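Local coordinates for lipoprotein (Burkholderia cenocepacia, PDB 4QHQ) that binds methionine and probably delivers it, as the lipid-anchored substrate-binding component, to an ABC transporter for uptake, at residues G76-S81 with N199-R204. Sequence-based numbering, arbitrary orientation.
Sequences GLTYIS and NLIAVR. With MET (methionine), chain B.
In the mixed sheet of one lobe of this binding protein, the antiparallel strands 72-80 and 199-204 meet beside the methionine pocket, and Asn199 carries the pairing into the ligand site. The register is marked by Leu77 and Leu200, a non-hydrogen-bonded pair with CA atoms 4.2 Å apart; on their shared face Leu77 CD2 rests on Leu200 CB. Between 76-81 and 199-204 three backbone hydrogen bonds form: Ile201 N to Gly76 O (2.8 Å), Thr78 N to Asn199 O (2.9 Å) and Asn199 N to Tyr79 O (2.7 Å). The second is the most displaced, Thr78 N lying 46° out of the Asn199 carbonyl plane, next to the break in strand 72-80. There the CB of Thr78 is directed at the partner strand. Its CG2 meets Ile201 CG1 at 3.6 Å, the two side chains crossing at about a right angle, while its OG1 and Leu200 O are bridged by a water that donates to the carbonyl.

The amide of Asn199 reads both ends of the ligand's amino-acid group: OD1 accepts from methionine N at 2.8 Å, and ND2 donates to methionine O at 2.8 Å. With CG anti to its own carbonyl carbon (chi1 -77°), the amide lies over one face of the Tyr79 ring, their planes 31° apart. The two ligand bonds, with a weak one from ND2 to Tyr197 O, would fix the amide's rotation. The Tyr79 hydroxyl is tied to Asp11, and Arg113 gives the ligand a further hydrogen bond. An asparagine at this strand pairing, gripping the ligand's amino and carboxylate groups from one lobe, suits the cleft of a two-lobed periplasmic-binding-protein fold, here in its NlpA-family form.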
loop_
_atom_site.group_PDB
_atom_site.type_symbol
_atom_site.label_atom_id
_atom_site.label_comp_id
_atom_site.label_asym_id
_atom_site.label_seq_id
_atom_site.Cartn_x
_atom_site.Cartn_y
_atom_site.Cartn_z
ATOM N N GLY A 76 -9.499 -1.379 12.161
ATOM C CA GLY A 76 -8.363 -2.094 12.716
ATOM C C GLY A 76 -7.263 -2.315 11.704
ATOM O O GLY A 76 -7.484 -2.241 10.493
ATOM N N LEU A 77 -6.070 -2.604 12.205
ATOM C CA LEU A 77 -4.907 -2.736 11.344
ATOM C C LEU A 77 -4.725 -4.163 10.858
ATOM O O LEU A 77 -5.171 -5.117 11.510
ATOM C CB LEU A 77 -3.657 -2.277 12.091
ATOM C CG LEU A 77 -3.644 -0.820 12.550
ATOM C CD1 LEU A 77 -2.295 -0.492 13.183
ATOM C CD2 LEU A 77 -3.966 0.146 11.406
ATOM N N THR A 78 -4.054 -4.300 9.713
ATOM C CA THR A 78 -3.865 -5.605 9.101
ATOM C C THR A 78 -2.382 -5.993 9.046
ATOM O O THR A 78 -1.914 -6.790 9.849
ATOM C CB THR A 78 -4.516 -5.642 7.709
ATOM O OG1 THR A 78 -4.061 -4.529 6.933
ATOM C CG2 THR A 78 -6.030 -5.543 7.829
ATOM N N TYR A 79 -1.638 -5.398 8.111
ATOM C CA TYR A 79 -0.201 -5.634 8.012
ATOM C C TYR A 79 0.453 -4.361 7.518
ATOM O O TYR A 79 -0.214 -3.488 6.969
ATOM C CB TYR A 79 0.112 -6.769 7.030
ATOM C CG TYR A 79 -0.294 -6.451 5.625
ATOM C CD1 TYR A 79 0.558 -5.766 4.762
ATOM C CD2 TYR A 79 -1.543 -6.824 5.145
ATOM C CE1 TYR A 79 0.173 -5.460 3.475
ATOM C CE2 TYR A 79 -1.933 -6.529 3.857
ATOM C CZ TYR A 79 -1.064 -5.845 3.020
ATOM O OH TYR A 79 -1.443 -5.553 1.729
ATOM N N ILE A 80 1.774 -4.292 7.691
ATOM C CA ILE A 80 2.591 -3.238 7.110
ATOM C C ILE A 80 3.560 -3.875 6.113
ATOM O O ILE A 80 3.998 -5.023 6.285
ATOM C CB ILE A 80 3.332 -2.442 8.215
ATOM C CG1 ILE A 80 4.003 -1.186 7.651
ATOM C CG2 ILE A 80 4.334 -3.328 8.958
ATOM C CD1 ILE A 80 4.394 -0.185 8.727
ATOM N N SER A 81 3.863 -3.148 5.046
ATOM C CA SER A 81 4.699 -3.699 3.995
ATOM C C SER A 81 5.608 -2.613 3.449
ATOM O O SER A 81 5.220 -1.890 2.527
ATOM C CB SER A 81 3.842 -4.295 2.878
ATOM O OG SER A 81 2.977 -3.322 2.332
ATOM N N ASN A 199 -1.448 -1.065 6.951
ATOM C CA ASN A 199 -2.700 -1.179 6.229
ATOM C C ASN A 199 -3.844 -1.448 7.213
ATOM O O ASN A 199 -3.605 -1.765 8.383
ATOM C CB ASN A 199 -2.609 -2.286 5.173
ATOM C CG ASN A 199 -1.830 -1.873 3.942
ATOM O OD1 ASN A 199 -2.131 -2.336 2.852
ATOM N ND2 ASN A 199 -0.810 -1.021 4.104
ATOM N N LEU A 200 -5.083 -1.342 6.740
ATOM C CA LEU A 200 -6.215 -1.356 7.654
ATOM C C LEU A 200 -7.478 -1.886 6.982
ATOM O O LEU A 200 -7.607 -1.937 5.752
ATOM C CB LEU A 200 -6.434 0.061 8.207
ATOM C CG LEU A 200 -6.692 1.196 7.202
ATOM C CD1 LEU A 200 -8.153 1.319 6.791
ATOM C CD2 LEU A 200 -6.233 2.532 7.708
ATOM N N ILE A 201 -8.422 -2.293 7.816
ATOM C CA ILE A 201 -9.773 -2.588 7.355
ATOM C C ILE A 201 -10.629 -1.341 7.551
ATOM O O ILE A 201 -10.651 -0.774 8.637
ATOM C CB ILE A 201 -10.396 -3.767 8.121
ATOM C CG1 ILE A 201 -9.608 -5.044 7.824
ATOM C CG2 ILE A 201 -11.878 -3.940 7.744
ATOM C CD1 ILE A 201 -9.983 -6.213 8.715
ATOM N N ALA A 202 -11.303 -0.904 6.489
ATOM C CA ALA A 202 -12.151 0.283 6.548
ATOM C C ALA A 202 -13.617 -0.103 6.456
ATOM O O ALA A 202 -13.980 -1.040 5.737
ATOM C CB ALA A 202 -11.805 1.255 5.427
ATOM N N VAL A 203 -14.451 0.634 7.184
ATOM C CA VAL A 203 -15.900 0.470 7.122
ATOM C C VAL A 203 -16.565 1.839 7.110
ATOM O O VAL A 203 -15.930 2.854 7.402
ATOM C CB VAL A 203 -16.448 -0.327 8.326
ATOM C CG1 VAL A 203 -15.857 -1.726 8.352
ATOM C CG2 VAL A 203 -16.197 0.415 9.640
ATOM N N ARG A 204 -17.840 1.883 6.753
ATOM C CA ARG A 204 -18.567 3.142 6.855
ATOM C C ARG A 204 -18.653 3.556 8.320
ATOM O O ARG A 204 -18.844 2.709 9.194
ATOM C CB ARG A 204 -19.969 3.023 6.255
ATOM C CG ARG A 204 -19.953 2.911 4.741
ATOM C CD ARG A 204 -21.373 2.827 4.173
ATOM N NE ARG A 204 -22.089 1.649 4.667
ATOM C CZ ARG A 204 -21.986 0.442 4.120
ATOM N NH1 ARG A 204 -21.222 0.266 3.055
ATOM N NH2 ARG A 204 -22.644 -0.587 4.628
HETATM N N MET B . -0.810 -2.345 0.374
HETATM C CA MET B . -0.342 -1.029 -0.062
HETATM C C MET B . 0.901 -0.619 0.696
HETATM O O MET B . 0.970 -0.853 1.897
HETATM C CB MET B . -1.459 0.001 0.140
HETATM C CG MET B . -1.096 1.422 -0.330
HETATM S SD MET B . -2.422 2.607 -0.014
HETATM C CE MET B . -3.693 2.034 -1.144
HETATM O OXT MET B . 1.858 -0.076 0.117
HETATM O O HOH W 1 -5.935 -4.085 4.797
#